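Local coordinates for protein glycosyl hydrolase family 88 (Pedobacter heparinus, PDB 3WIW) that probably removes unsaturated glucuronic acid residues from heparin-derived oligosaccharides, acting as a hydrolase built on an alpha6/alpha6-barrel, at residues Ala46-Thr51 against Ala95-Arg100; Gly53-Ser58 against Leu103-Ile108; Lys266-Ala271 against Leu317-Gln322; His270-Ala275 against Gly326-Lys331. All blocks are in the same frame, centred on the assembly; numbering follows the deposited sequence. Where two conformers were deposited one is given.

How the contacts relate
The four contacts form two pairs on opposite sides of the chain's centre. Contacts 1 and 2 follow the same run of chain out of helix 30-49 into strand 55-59, and touch where Tyr50 CD2 meets Pro56 CG at 3.6 Å. Contacts 3 and 4 share helix 265-279, which packs first on helix 306-322 and then on the next helix, 327-340; their centres lie about 7 Å apart. Contact 3 is buried and apolar in character. The others are partly buried: contact 1 combines an alanine with a salt-bridged pair and a water, contact 2 sets methyl groups on a glycine and an amide with no hydrogen bond across, and contact 4 turns on a tyrosine-glutamate hydrogen bond.

Contact 1: Ala46-Thr51 against Ala95-Arg100; sequences AAQTYT and AAEAKR
Helix 30-49 of the alpha6/alpha6-barrel ends against helix 92-103, and there Ala47 packs on the side chain of Glu97, their CA atoms 6.3 Å apart. The methyl of Ala47 is small enough to sit over the carboxylate carbon: its CB lies 3.3 Å from Glu97 CD and 3.6 Å from each of Glu97 OE1 and OE2. The bend in the glutamate comes at chi2 (-79°), which turns the carboxylate back toward Arg100, one turn further along its own helix. Arg100 takes hold of it side-on, NE and NH1 both reaching one oxygen; the shorter bond runs from Arg100 NH1 to Glu97 OE1, 2.8 Å. Both bonds lie in the guanidinium plane, so the pair fixes the rotation of the arginine end. Ala47 O, at the end of helix 30-49, sits at the guanidinium edge, 3.1 Å from Arg100 NH1 but at an angle too poor for a hydrogen bond. Water 1 makes the polar link instead, accepting from Arg100 NH1 at 2.9 Å and donating to Tyr50 O at 2.6 Å. A cation beside such a helix C-terminus is probably favourable. This is an i to i+3 salt bridge within a helix, here at a helix-helix contact of the alpha6/alpha6-barrel.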
loop_
_atom_site.group_PDB
_atom_site.type_symbol
_atom_site.label_atom_id
_atom_site.label_comp_id
_atom_site.label_asym_id
_atom_site.label_seq_id
_atom_site.Cartn_x
_atom_site.Cartn_y
_atom_site.Cartn_z
ATOM N N ALA A 46 -5.437 -20.044 -3.485
ATOM C CA ALA A 46 -4.103 -19.502 -3.751
ATOM C C ALA A 46 -3.043 -20.165 -2.867
ATOM O O ALA A 46 -1.976 -20.573 -3.346
ATOM C CB ALA A 46 -4.094 -18.003 -3.548
ATOM N N ALA A 47 -3.331 -20.277 -1.574
ATOM C CA ALA A 47 -2.342 -20.829 -0.639
ATOM C C ALA A 47 -2.087 -22.327 -0.885
ATOM O O ALA A 47 -1.025 -22.837 -0.563
ATOM C CB ALA A 47 -2.772 -20.568 0.791
ATOM N N GLN A 48 -3.075 -23.025 -1.452
ATOM C CA GLN A 48 -2.958 -24.433 -1.840
ATOM C C GLN A 48 -2.141 -24.583 -3.120
ATOM O O GLN A 48 -1.516 -25.613 -3.356
ATOM C CB GLN A 48 -4.351 -25.030 -2.075
ATOM C CG GLN A 48 -5.157 -25.252 -0.793
ATOM C CD GLN A 48 -6.636 -25.508 -1.029
ATOM O OE1 GLN A 48 -7.159 -25.337 -2.140
ATOM N NE2 GLN A 48 -7.327 -25.904 0.028
ATOM N N THR A 49 -2.162 -23.551 -3.952
ATOM C CA THR A 49 -1.591 -23.628 -5.293
ATOM C C THR A 49 -0.145 -23.102 -5.390
ATOM O O THR A 49 0.733 -23.760 -5.976
ATOM C CB THR A 49 -2.505 -22.862 -6.275
ATOM O OG1 THR A 49 -3.798 -23.478 -6.287
ATOM C CG2 THR A 49 -1.958 -22.889 -7.679
ATOM N N TYR A 50 0.099 -21.905 -4.857
ATOM C CA TYR A 50 1.423 -21.294 -4.895
ATOM C C TYR A 50 2.340 -21.861 -3.815
ATOM O O TYR A 50 1.885 -22.520 -2.865
ATOM C CB TYR A 50 1.304 -19.747 -4.820
ATOM C CG TYR A 50 0.388 -19.237 -5.907
ATOM C CD1 TYR A 50 0.744 -19.376 -7.237
ATOM C CD2 TYR A 50 -0.855 -18.680 -5.611
ATOM C CE1 TYR A 50 -0.098 -18.978 -8.251
ATOM C CE2 TYR A 50 -1.730 -18.274 -6.637
ATOM C CZ TYR A 50 -1.331 -18.433 -7.952
ATOM O OH TYR A 50 -2.168 -18.066 -8.982
ATOM N N THR A 51 3.633 -21.626 -3.981
ATOM C CA THR A 51 4.653 -22.153 -3.082
ATOM C C THR A 51 5.244 -21.019 -2.241
ATOM O O THR A 51 5.646 -19.978 -2.780
ATOM C CB THR A 51 5.778 -22.783 -3.904
ATOM O OG1 THR A 51 5.234 -23.791 -4.772
ATOM C CG2 THR A 51 6.809 -23.424 -2.985
ATOM N N ALA A 95 -4.802 -18.726 8.841
ATOM C CA ALA A 95 -3.708 -18.373 9.755
ATOM C C ALA A 95 -2.507 -19.310 9.567
ATOM O O ALA A 95 -1.352 -18.878 9.601
ATOM C CB ALA A 95 -4.187 -18.387 11.193
ATOM N N ALA A 96 -2.784 -20.593 9.367
ATOM C CA ALA A 96 -1.723 -21.568 9.134
ATOM C C ALA A 96 -1.000 -21.262 7.821
ATOM O O ALA A 96 0.230 -21.319 7.749
ATOM C CB ALA A 96 -2.269 -22.996 9.148
ATOM N N GLU A 97 -1.764 -20.952 6.774
ATOM C CA GLU A 97 -1.164 -20.601 5.497
ATOM C C GLU A 97 -0.383 -19.298 5.611
ATOM O O GLU A 97 0.708 -19.170 5.057
ATOM C CB GLU A 97 -2.234 -20.497 4.406
ATOM C CG GLU A 97 -2.954 -21.814 4.095
ATOM C CD GLU A 97 -2.148 -22.752 3.211
ATOM O OE1 GLU A 97 -0.908 -22.604 3.120
ATOM O OE2 GLU A 97 -2.770 -23.647 2.602
ATOM N N ALA A 98 -0.931 -18.322 6.329
ATOM C CA ALA A 98 -0.218 -17.058 6.491
ATOM C C ALA A 98 1.137 -17.277 7.163
ATOM O O ALA A 98 2.116 -16.694 6.739
ATOM C CB ALA A 98 -1.047 -16.043 7.261
ATOM N N LYS A 99 1.199 -18.160 8.153
ATOM C CA LYS A 99 2.464 -18.485 8.816
ATOM C C LYS A 99 3.470 -19.070 7.796
ATOM O O LYS A 99 4.613 -18.614 7.711
ATOM C CB LYS A 99 2.207 -19.462 9.951
ATOM C CG LYS A 99 3.462 -19.947 10.637
ATOM C CD LYS A 99 3.144 -20.866 11.803
ATOM C CE LYS A 99 4.424 -21.258 12.489
ATOM N NZ LYS A 99 4.207 -22.212 13.605
ATOM N N ARG A 100 3.035 -20.070 7.028
ATOM C CA ARG A 100 3.898 -20.726 6.035
ATOM C C ARG A 100 4.463 -19.723 5.020
ATOM O O ARG A 100 5.668 -19.705 4.728
ATOM C CB ARG A 100 3.097 -21.764 5.223
ATOM C CG ARG A 100 2.933 -23.133 5.808
ATOM C CD ARG A 100 2.860 -24.160 4.660
ATOM N NE ARG A 100 1.841 -23.862 3.654
ATOM C CZ ARG A 100 1.950 -24.170 2.364
ATOM N NH1 ARG A 100 0.969 -23.877 1.526
ATOM N NH2 ARG A 100 3.040 -24.765 1.903
HETATM O O HOH W 1 1.707 -24.572 -1.237
#

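Contact 2: Gly53-Ser58 against Leu103-Ile108; sequences GMNPRS and LALDTI
Gly53 faces the type I turn from Leu103 to Asp106, its CA 4.9 Å from that of Ala104, with Gly53 at a positive phi of 94° and Ala104 at the second position of the turn. The glycine suits its place twice over: a beta carbon at these backbone angles would be jammed against the carbonyl oxygen of the preceding residue, and it would also come close to the methyl of Ala104. That methyl points at the glycine, Ala104 CB lying 3.4 Å from Gly53 N, and it rests on Pro52 as well. It is small enough for the close spacing of the two CA atoms. Beside this point, Asn55 and Leu105 reach toward each other from opposite directions. Leu105 has CG beside its backbone N (chi1 -64°), which brings its CD2 branch to within 3.9 Å of Asn55 ND2. This is plain van der Waals contact, since a methyl cannot accept a hydrogen bond. The amide nitrogen is hydrogen-bonded with Thr75 OG1, and Pro79 of helix 77-89 touches both Asn55 and Leu105. Further on, strand 55-59 pairs with strand 65-68, where Arg57 and Ser58 together face Arg66 in a classic beta bulge. The side chain of Leu105 lies about 11 Å from that of Asp116, the predicted nucleophile. With no hydrogen bond between the segments, their association rests on shape: a missing side chain and a methyl allow the close approach, while a leucine covers the flank of an amide nitrogen that has Thr75 OG1 as its polar partner.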
loop_
_atom_site.group_PDB
_atom_site.type_symbol
_atom_site.label_atom_id
_atom_site.label_comp_id
_atom_site.label_asym_id
_atom_site.label_seq_id
_atom_site.Cartn_x
_atom_site.Cartn_y
_atom_site.Cartn_z
ATOM N N GLY A 53 7.571 -18.497 -0.637
ATOM C CA GLY A 53 8.820 -17.970 -1.166
ATOM C C GLY A 53 8.756 -17.599 -2.644
ATOM O O GLY A 53 9.708 -17.026 -3.183
ATOM N N MET A 54 7.646 -17.943 -3.302
ATOM C CA MET A 54 7.407 -17.578 -4.694
ATOM C C MET A 54 5.965 -17.086 -4.782
ATOM O O MET A 54 5.076 -17.772 -5.269
ATOM C CB MET A 54 7.651 -18.782 -5.610
ATOM C CG MET A 54 9.118 -19.181 -5.720
ATOM S SD MET A 54 10.130 -17.898 -6.489
ATOM C CE MET A 54 9.872 -18.217 -8.229
ATOM N N ASN A 55 5.743 -15.878 -4.294
ATOM C CA ASN A 55 4.391 -15.395 -4.083
ATOM C C ASN A 55 3.712 -14.925 -5.355
ATOM O O ASN A 55 4.364 -14.396 -6.252
ATOM C CB ASN A 55 4.428 -14.280 -3.049
ATOM C CG ASN A 55 4.886 -14.790 -1.714
ATOM O OD1 ASN A 55 4.200 -15.613 -1.105
ATOM N ND2 ASN A 55 6.074 -14.388 -1.288
ATOM N N PRO A 56 2.392 -15.112 -5.451
ATOM C CA PRO A 56 1.701 -14.625 -6.654
ATOM C C PRO A 56 1.719 -13.103 -6.709
ATOM O O PRO A 56 1.407 -12.449 -5.710
ATOM C CB PRO A 56 0.283 -15.164 -6.463
ATOM C CG PRO A 56 0.110 -15.261 -4.995
ATOM C CD PRO A 56 1.458 -15.684 -4.461
ATOM N N ARG A 57 2.093 -12.552 -7.867
ATOM C CA ARG A 57 2.168 -11.108 -8.042
ATOM C C ARG A 57 1.124 -10.536 -9.005
ATOM O O ARG A 57 0.406 -9.614 -8.658
ATOM C CB ARG A 57 3.568 -10.693 -8.503
ATOM C CG ARG A 57 3.682 -9.208 -8.831
ATOM C CD ARG A 57 5.130 -8.782 -9.110
ATOM N NE ARG A 57 5.173 -7.511 -9.815
ATOM C CZ ARG A 57 6.189 -6.656 -9.837
ATOM N NH1 ARG A 57 7.276 -6.876 -9.081
ATOM N NH2 ARG A 57 6.094 -5.548 -10.580
ATOM N N SER A 58 1.071 -11.052 -10.227
ATOM C CA SER A 58 0.172 -10.511 -11.234
ATOM C C SER A 58 -0.060 -11.577 -12.295
ATOM O O SER A 58 0.506 -12.673 -12.222
ATOM C CB SER A 58 0.729 -9.225 -11.860
ATOM O OG SER A 58 1.989 -9.454 -12.473
ATOM N N LEU A 103 6.972 -17.120 6.817
ATOM C CA LEU A 103 8.290 -17.579 7.280
ATOM C C LEU A 103 9.235 -17.863 6.121
ATOM O O LEU A 103 10.453 -17.897 6.305
ATOM C CB LEU A 103 8.192 -18.800 8.203
ATOM C CG LEU A 103 7.517 -18.519 9.544
ATOM C CD1 LEU A 103 7.271 -19.832 10.327
ATOM C CD2 LEU A 103 8.348 -17.537 10.400
ATOM N N ALA A 104 8.677 -18.066 4.924
ATOM C CA ALA A 104 9.496 -18.249 3.728
ATOM C C ALA A 104 10.237 -16.967 3.329
ATOM O O ALA A 104 11.088 -17.011 2.442
ATOM C CB ALA A 104 8.654 -18.740 2.561
ATOM N N LEU A 105 9.922 -15.841 3.977
ATOM C CA LEU A 105 10.531 -14.556 3.639
ATOM C C LEU A 105 11.657 -14.142 4.601
ATOM O O LEU A 105 12.100 -12.988 4.612
ATOM C CB LEU A 105 9.461 -13.471 3.565
ATOM C CG LEU A 105 8.419 -13.682 2.454
ATOM C CD1 LEU A 105 7.455 -12.505 2.378
ATOM C CD2 LEU A 105 9.096 -13.955 1.095
ATOM N N ASP A 106 12.144 -15.092 5.397
ATOM C CA ASP A 106 13.150 -14.847 6.421
ATOM C C ASP A 106 14.356 -14.071 5.890
ATOM O O ASP A 106 14.876 -13.190 6.577
ATOM C CB ASP A 106 13.585 -16.196 6.996
ATOM C CG ASP A 106 14.669 -16.061 8.044
ATOM O OD1 ASP A 106 15.859 -16.026 7.665
ATOM O OD2 ASP A 106 14.337 -15.975 9.247
ATOM N N THR A 107 14.797 -14.385 4.669
ATOM C CA THR A 107 16.016 -13.777 4.120
ATOM C C THR A 107 15.922 -12.261 3.953
ATOM O O THR A 107 16.946 -11.575 3.875
ATOM C CB THR A 107 16.448 -14.401 2.762
ATOM O OG1 THR A 107 15.356 -14.350 1.833
ATOM C CG2 THR A 107 16.937 -15.849 2.932
ATOM N N ILE A 108 14.702 -11.731 3.898
ATOM C CA ILE A 108 14.542 -10.295 3.674
ATOM C C ILE A 108 15.114 -9.464 4.828
ATOM O O ILE A 108 15.452 -8.304 4.659
ATOM C CB ILE A 108 13.087 -9.923 3.376
ATOM C CG1 ILE A 108 12.576 -10.787 2.222
ATOM C CG2 ILE A 108 12.970 -8.443 3.004
ATOM C CD1 ILE A 108 11.132 -10.505 1.891
#

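Contact 3: Lys266-Ala271 against Leu317-Gln322; sequences KFIEHA and LDLSTQ
Ile268 fits most tightly against Gln322: in the conformers described here for both residues, Ile268 CD1 lies 3.6 Å from the backbone oxygen Gln322 O and 3.7 Å from Gln322 CB, the two side chains sliding past each other in opposite directions. The glutamine amide plays no part in this, its NE2 going instead to Thr256 O. Next to it is a buried apolar part, fitted less tightly, where the CD1 methyl of Leu319 is 4.0 Å from Ile268 CG1 and also 4.0 Å from Ala271 CB. One branch thus serves two residues spaced three apart on helix 265-279. Leu319 CG stands opposite its backbone N (chi1 -172°), which sends the isobutyl group out toward that helix, while alanine at 271 leaves room for the branch to come in. Both helices belong to the alpha6/alpha6-barrel; the axes of 266-271 and 317-322 are steeply inclined, 123° between their N-to-C directions, with a closest approach of 11.3 Å. At that spacing the gap is spanned by side chains, and Tyr259 of helix 245-262 and Tyr329 of helix 327-340 pack on Ile268 and Leu319 respectively. The solvent side lies at Ser320 and Thr321, where the helix closes its own polar groups: Ser320 OG donates to Leu317 O at 2.7 Å, and Thr321 OG1 to Asp318 O at 2.9 Å, an oxygen that also accepts from Thr321 N.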
loop_
_atom_site.group_PDB
_atom_site.type_symbol
_atom_site.label_atom_id
_atom_site.label_comp_id
_atom_site.label_asym_id
_atom_site.label_seq_id
_atom_site.Cartn_x
_atom_site.Cartn_y
_atom_site.Cartn_z
ATOM N N LYS A 266 -0.124 18.386 11.838
ATOM C CA LYS A 266 0.298 18.807 10.496
ATOM C C LYS A 266 0.024 17.697 9.473
ATOM O O LYS A 266 -0.346 17.959 8.318
ATOM C CB LYS A 266 1.773 19.144 10.450
ATOM C CG LYS A 266 2.120 20.391 11.200
ATOM C CD LYS A 266 3.618 20.622 11.166
ATOM C CE LYS A 266 3.988 21.897 11.905
ATOM N NZ LYS A 266 5.429 22.226 11.720
ATOM N N PHE A 267 0.168 16.446 9.894
ATOM C CA PHE A 267 -0.056 15.327 8.995
ATOM C C PHE A 267 -1.536 15.128 8.659
ATOM O O PHE A 267 -1.876 14.824 7.519
ATOM C CB PHE A 267 0.530 14.050 9.589
ATOM C CG PHE A 267 2.026 14.070 9.749
ATOM C CD1 PHE A 267 2.851 14.769 8.868
ATOM C CD2 PHE A 267 2.617 13.356 10.788
ATOM C CE1 PHE A 267 4.248 14.736 9.032
ATOM C CE2 PHE A 267 3.994 13.344 10.962
ATOM C CZ PHE A 267 4.809 14.023 10.081
ATOM N N ILE A 268 -2.427 15.274 9.639
ATOM C CA ILE A 268 -3.853 15.116 9.347
ATOM C C ILE A 268 -4.357 16.272 8.472
ATOM O O ILE A 268 -5.174 16.074 7.563
ATOM C CB ILE A 268 -4.727 14.909 10.623
ATOM C CG1 ILE A 268 -6.118 14.387 10.252
ATOM C CG2 ILE A 268 -4.855 16.182 11.433
ATOM C CD1 ILE A 268 -6.978 14.082 11.479
ATOM N N GLU A 269 -3.861 17.477 8.729
ATOM C CA GLU A 269 -4.219 18.612 7.883
ATOM C C GLU A 269 -3.787 18.332 6.452
ATOM O O GLU A 269 -4.543 18.548 5.506
ATOM C CB GLU A 269 -3.563 19.896 8.388
ATOM C CG GLU A 269 -4.058 20.351 9.759
ATOM C CD GLU A 269 -3.125 21.350 10.443
ATOM O OE1 GLU A 269 -2.029 21.633 9.902
ATOM O OE2 GLU A 269 -3.490 21.854 11.525
ATOM N N HIS A 270 -2.571 17.825 6.285
ATOM C CA HIS A 270 -2.077 17.524 4.943
ATOM C C HIS A 270 -2.907 16.415 4.296
ATOM O O HIS A 270 -3.286 16.516 3.117
ATOM C CB HIS A 270 -0.600 17.180 4.983
ATOM C CG HIS A 270 0.078 17.281 3.657
ATOM N ND1 HIS A 270 0.190 18.473 2.966
ATOM C CD2 HIS A 270 0.691 16.344 2.901
ATOM C CE1 HIS A 270 0.847 18.260 1.841
ATOM N NE2 HIS A 270 1.147 16.973 1.769
ATOM N N ALA A 271 -3.245 15.389 5.068
ATOM C CA ALA A 271 -4.101 14.321 4.577
ATOM C C ALA A 271 -5.450 14.842 4.064
ATOM O O ALA A 271 -5.935 14.397 3.010
ATOM C CB ALA A 271 -4.301 13.237 5.621
ATOM N N LEU A 317 -10.997 5.491 5.086
ATOM C CA LEU A 317 -11.670 4.902 6.246
ATOM C C LEU A 317 -10.945 5.269 7.548
ATOM O O LEU A 317 -11.591 5.674 8.511
ATOM C CB LEU A 317 -11.782 3.390 6.090
ATOM C CG LEU A 317 -12.792 2.965 5.020
ATOM C CD1 LEU A 317 -12.583 1.496 4.629
ATOM C CD2 LEU A 317 -14.233 3.228 5.490
ATOM N N ASP A 318 -9.616 5.170 7.577
ATOM C CA ASP A 318 -8.902 5.634 8.763
ATOM C C ASP A 318 -9.047 7.148 8.938
ATOM O O ASP A 318 -9.218 7.623 10.053
ATOM C CB ASP A 318 -7.434 5.227 8.749
ATOM C CG ASP A 318 -7.181 3.936 9.515
ATOM O OD1 ASP A 318 -8.132 3.135 9.730
ATOM O OD2 ASP A 318 -6.020 3.713 9.877
ATOM N N LEU A 319 -9.000 7.914 7.848
ATOM C CA LEU A 319 -9.124 9.362 7.969
ATOM C C LEU A 319 -10.472 9.721 8.582
ATOM O O LEU A 319 -10.562 10.637 9.418
ATOM C CB LEU A 319 -8.962 10.019 6.603
ATOM C CG LEU A 319 -8.880 11.544 6.598
ATOM C CD1 LEU A 319 -7.692 12.050 7.403
ATOM C CD2 LEU A 319 -8.828 12.080 5.162
ATOM N N SER A 320 -11.519 8.990 8.173
ATOM C CA SER A 320 -12.869 9.260 8.667
ATOM C C SER A 320 -12.975 9.146 10.201
ATOM O O SER A 320 -13.824 9.810 10.826
ATOM C CB SER A 320 -13.902 8.360 7.978
ATOM O OG SER A 320 -13.959 7.064 8.541
ATOM N N THR A 321 -12.111 8.334 10.818
ATOM C CA THR A 321 -12.164 8.138 12.270
ATOM C C THR A 321 -11.286 9.124 13.026
ATOM O O THR A 321 -11.372 9.224 14.257
ATOM C CB THR A 321 -11.750 6.705 12.670
ATOM O OG1 THR A 321 -10.345 6.521 12.428
ATOM C CG2 THR A 321 -12.563 5.680 11.881
ATOM N N GLN A 322 -10.420 9.831 12.302
ATOM C CA GLN A 322 -9.431 10.726 12.913
ATOM C C GLN A 322 -9.888 12.178 12.937
ATOM O O GLN A 322 -9.520 12.938 13.833
ATOM C CB GLN A 322 -8.105 10.651 12.156
ATOM C CG GLN A 322 -7.445 9.304 12.164
ATOM C CD GLN A 322 -6.370 9.209 11.106
ATOM O OE1 GLN A 322 -6.329 10.000 10.159
ATOM N NE2 GLN A 322 -5.503 8.244 11.250
#

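Contact 4: His270-Ala275 against Gly326-Lys331; sequences HAEHIA and GQKYFK
The ring of Tyr329 turns its hydroxyl edge to Glu272, whose OE2 lies near the ring plane, as does water 2; one face is covered by the aliphatic chain of Lys328, with CG 4.1 Å above the ring centre. Carboxylate and ring planes stand 78° apart, the two side chains crossing at about a right angle. Tyr329 OH donates to Glu272 OE2 over a short 2.5 Å, and Glu272 OE2 receives it through its anti lone pair, the one away from the other carboxylate oxygen. Water 2 completes the arrangement by giving one hydrogen to Tyr329 OH at 2.6 Å and the other to Glu272 O at 2.8 Å, so the phenol both donates and accepts and is tied to side chain and backbone of the same residue. The glutamate gets there by an extended chain beyond CG (chi2 -158°), which carries the carboxylate over to the neighbouring helix. Lys328 NZ is 4.3 Å from Glu272 OE2, too far for a salt bridge, though its charge would probably favour the charged form of the carboxylate. Ala275 CB meets Tyr329 CE1, beside the hydroxyl-bearing carbon, at 3.7 Å; a methyl here lets the large, buried aromatic come close to the helix. Tyrosine suits the site because its ring packs on apolar neighbours while its hydroxyl reaches the polar rim. The axes of 270-275 and 327-331 make an angle of 53°, with a closest approach of 12.3 Å; Leu316 and Leu319 of helix 306-322 also touch the Tyr329 side chain, and Leu252 of helix 245-262 touches Ala275.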
loop_
_atom_site.group_PDB
_atom_site.type_symbol
_atom_site.label_atom_id
_atom_site.label_comp_id
_atom_site.label_asym_id
_atom_site.label_seq_id
_atom_site.Cartn_x
_atom_site.Cartn_y
_atom_site.Cartn_z
ATOM N N HIS A 270 -2.571 17.825 6.285
ATOM C CA HIS A 270 -2.077 17.524 4.943
ATOM C C HIS A 270 -2.907 16.415 4.296
ATOM O O HIS A 270 -3.286 16.516 3.117
ATOM C CB HIS A 270 -0.600 17.180 4.983
ATOM C CG HIS A 270 0.078 17.281 3.657
ATOM N ND1 HIS A 270 0.190 18.473 2.966
ATOM C CD2 HIS A 270 0.691 16.344 2.901
ATOM C CE1 HIS A 270 0.847 18.260 1.841
ATOM N NE2 HIS A 270 1.147 16.973 1.769
ATOM N N ALA A 271 -3.245 15.389 5.068
ATOM C CA ALA A 271 -4.101 14.321 4.577
ATOM C C ALA A 271 -5.450 14.842 4.064
ATOM O O ALA A 271 -5.935 14.397 3.010
ATOM C CB ALA A 271 -4.301 13.237 5.621
ATOM N N GLU A 272 -6.049 15.781 4.790
ATOM C CA GLU A 272 -7.326 16.317 4.349
ATOM C C GLU A 272 -7.189 17.126 3.064
ATOM O O GLU A 272 -8.082 17.076 2.218
ATOM C CB GLU A 272 -8.009 17.134 5.454
ATOM C CG GLU A 272 -8.471 16.270 6.621
ATOM C CD GLU A 272 -9.579 16.933 7.414
ATOM O OE1 GLU A 272 -9.262 17.507 8.476
ATOM O OE2 GLU A 272 -10.760 16.892 6.962
ATOM N N HIS A 273 -6.088 17.862 2.916
ATOM C CA HIS A 273 -5.850 18.600 1.662
ATOM C C HIS A 273 -5.689 17.640 0.484
ATOM O O HIS A 273 -6.273 17.852 -0.589
ATOM C CB HIS A 273 -4.623 19.521 1.749
ATOM C CG HIS A 273 -4.796 20.691 2.667
ATOM N ND1 HIS A 273 -5.864 21.557 2.578
ATOM C CD2 HIS A 273 -4.016 21.159 3.676
ATOM C CE1 HIS A 273 -5.748 22.494 3.501
ATOM N NE2 HIS A 273 -4.636 22.273 4.181
ATOM N N ILE A 274 -4.925 16.574 0.683
ATOM C CA ILE A 274 -4.774 15.555 -0.344
ATOM C C ILE A 274 -6.128 14.913 -0.671
ATOM O O ILE A 274 -6.491 14.769 -1.842
ATOM C CB ILE A 274 -3.755 14.477 0.077
ATOM C CG1 ILE A 274 -2.347 15.076 0.200
ATOM C CG2 ILE A 274 -3.755 13.324 -0.949
ATOM C CD1 ILE A 274 -1.374 14.117 0.901
ATOM N N ALA A 275 -6.905 14.602 0.363
ATOM C CA ALA A 275 -8.185 13.933 0.167
ATOM C C ALA A 275 -9.102 14.790 -0.698
ATOM O O ALA A 275 -9.795 14.283 -1.581
ATOM C CB ALA A 275 -8.849 13.635 1.505
ATOM N N GLY A 326 -16.074 13.158 9.664
ATOM C CA GLY A 326 -15.462 12.227 8.748
ATOM C C GLY A 326 -16.426 11.576 7.777
ATOM O O GLY A 326 -15.983 10.766 6.975
ATOM N N GLN A 327 -17.716 11.908 7.843
ATOM C CA GLN A 327 -18.709 11.190 7.039
ATOM C C GLN A 327 -18.421 11.242 5.537
ATOM O O GLN A 327 -18.546 10.219 4.862
ATOM C CB GLN A 327 -20.148 11.639 7.344
ATOM C CG GLN A 327 -21.243 10.974 6.455
ATOM C CD GLN A 327 -21.300 9.435 6.534
ATOM O OE1 GLN A 327 -20.832 8.817 7.501
ATOM N NE2 GLN A 327 -21.882 8.816 5.502
ATOM N N LYS A 328 -17.983 12.393 5.020
ATOM C CA LYS A 328 -17.695 12.486 3.579
ATOM C C LYS A 328 -16.590 11.521 3.155
ATOM O O LYS A 328 -16.632 10.957 2.066
ATOM C CB LYS A 328 -17.354 13.916 3.136
ATOM C CG LYS A 328 -16.097 14.497 3.762
ATOM C CD LYS A 328 -15.806 15.894 3.224
ATOM C CE LYS A 328 -14.605 16.510 3.938
ATOM N NZ LYS A 328 -14.760 16.541 5.424
ATOM N N TYR A 329 -15.607 11.310 4.030
ATOM C CA TYR A 329 -14.535 10.357 3.750
ATOM C C TYR A 329 -15.039 8.919 3.819
ATOM O O TYR A 329 -14.729 8.098 2.946
ATOM C CB TYR A 329 -13.370 10.551 4.725
ATOM C CG TYR A 329 -12.816 11.948 4.729
ATOM C CD1 TYR A 329 -12.470 12.584 3.532
ATOM C CD2 TYR A 329 -12.615 12.629 5.922
ATOM C CE1 TYR A 329 -11.946 13.878 3.531
ATOM C CE2 TYR A 329 -12.093 13.919 5.937
ATOM C CZ TYR A 329 -11.753 14.537 4.734
ATOM O OH TYR A 329 -11.231 15.812 4.741
ATOM N N PHE A 330 -15.816 8.618 4.852
ATOM C CA PHE A 330 -16.381 7.284 4.986
ATOM C C PHE A 330 -17.249 6.944 3.770
ATOM O O PHE A 330 -17.155 5.842 3.205
ATOM C CB PHE A 330 -17.233 7.188 6.247
ATOM C CG PHE A 330 -17.871 5.855 6.410
ATOM C CD1 PHE A 330 -17.176 4.810 7.001
ATOM C CD2 PHE A 330 -19.150 5.625 5.926
ATOM C CE1 PHE A 330 -17.759 3.566 7.136
ATOM C CE2 PHE A 330 -19.737 4.370 6.058
ATOM C CZ PHE A 330 -19.040 3.354 6.668
ATOM N N LYS A 331 -18.114 7.873 3.368
ATOM C CA LYS A 331 -19.040 7.626 2.255
ATOM C C LYS A 331 -18.278 7.394 0.955
ATOM O O LYS A 331 -18.618 6.503 0.176
ATOM C CB LYS A 331 -20.024 8.799 2.103
ATOM C CG LYS A 331 -20.977 8.699 0.928
ATOM C CD LYS A 331 -21.884 7.487 1.033
ATOM C CE LYS A 331 -23.070 7.595 0.059
ATOM N NZ LYS A 331 -22.681 7.880 -1.360
HETATM O O HOH W 2 -10.832 17.046 2.526
#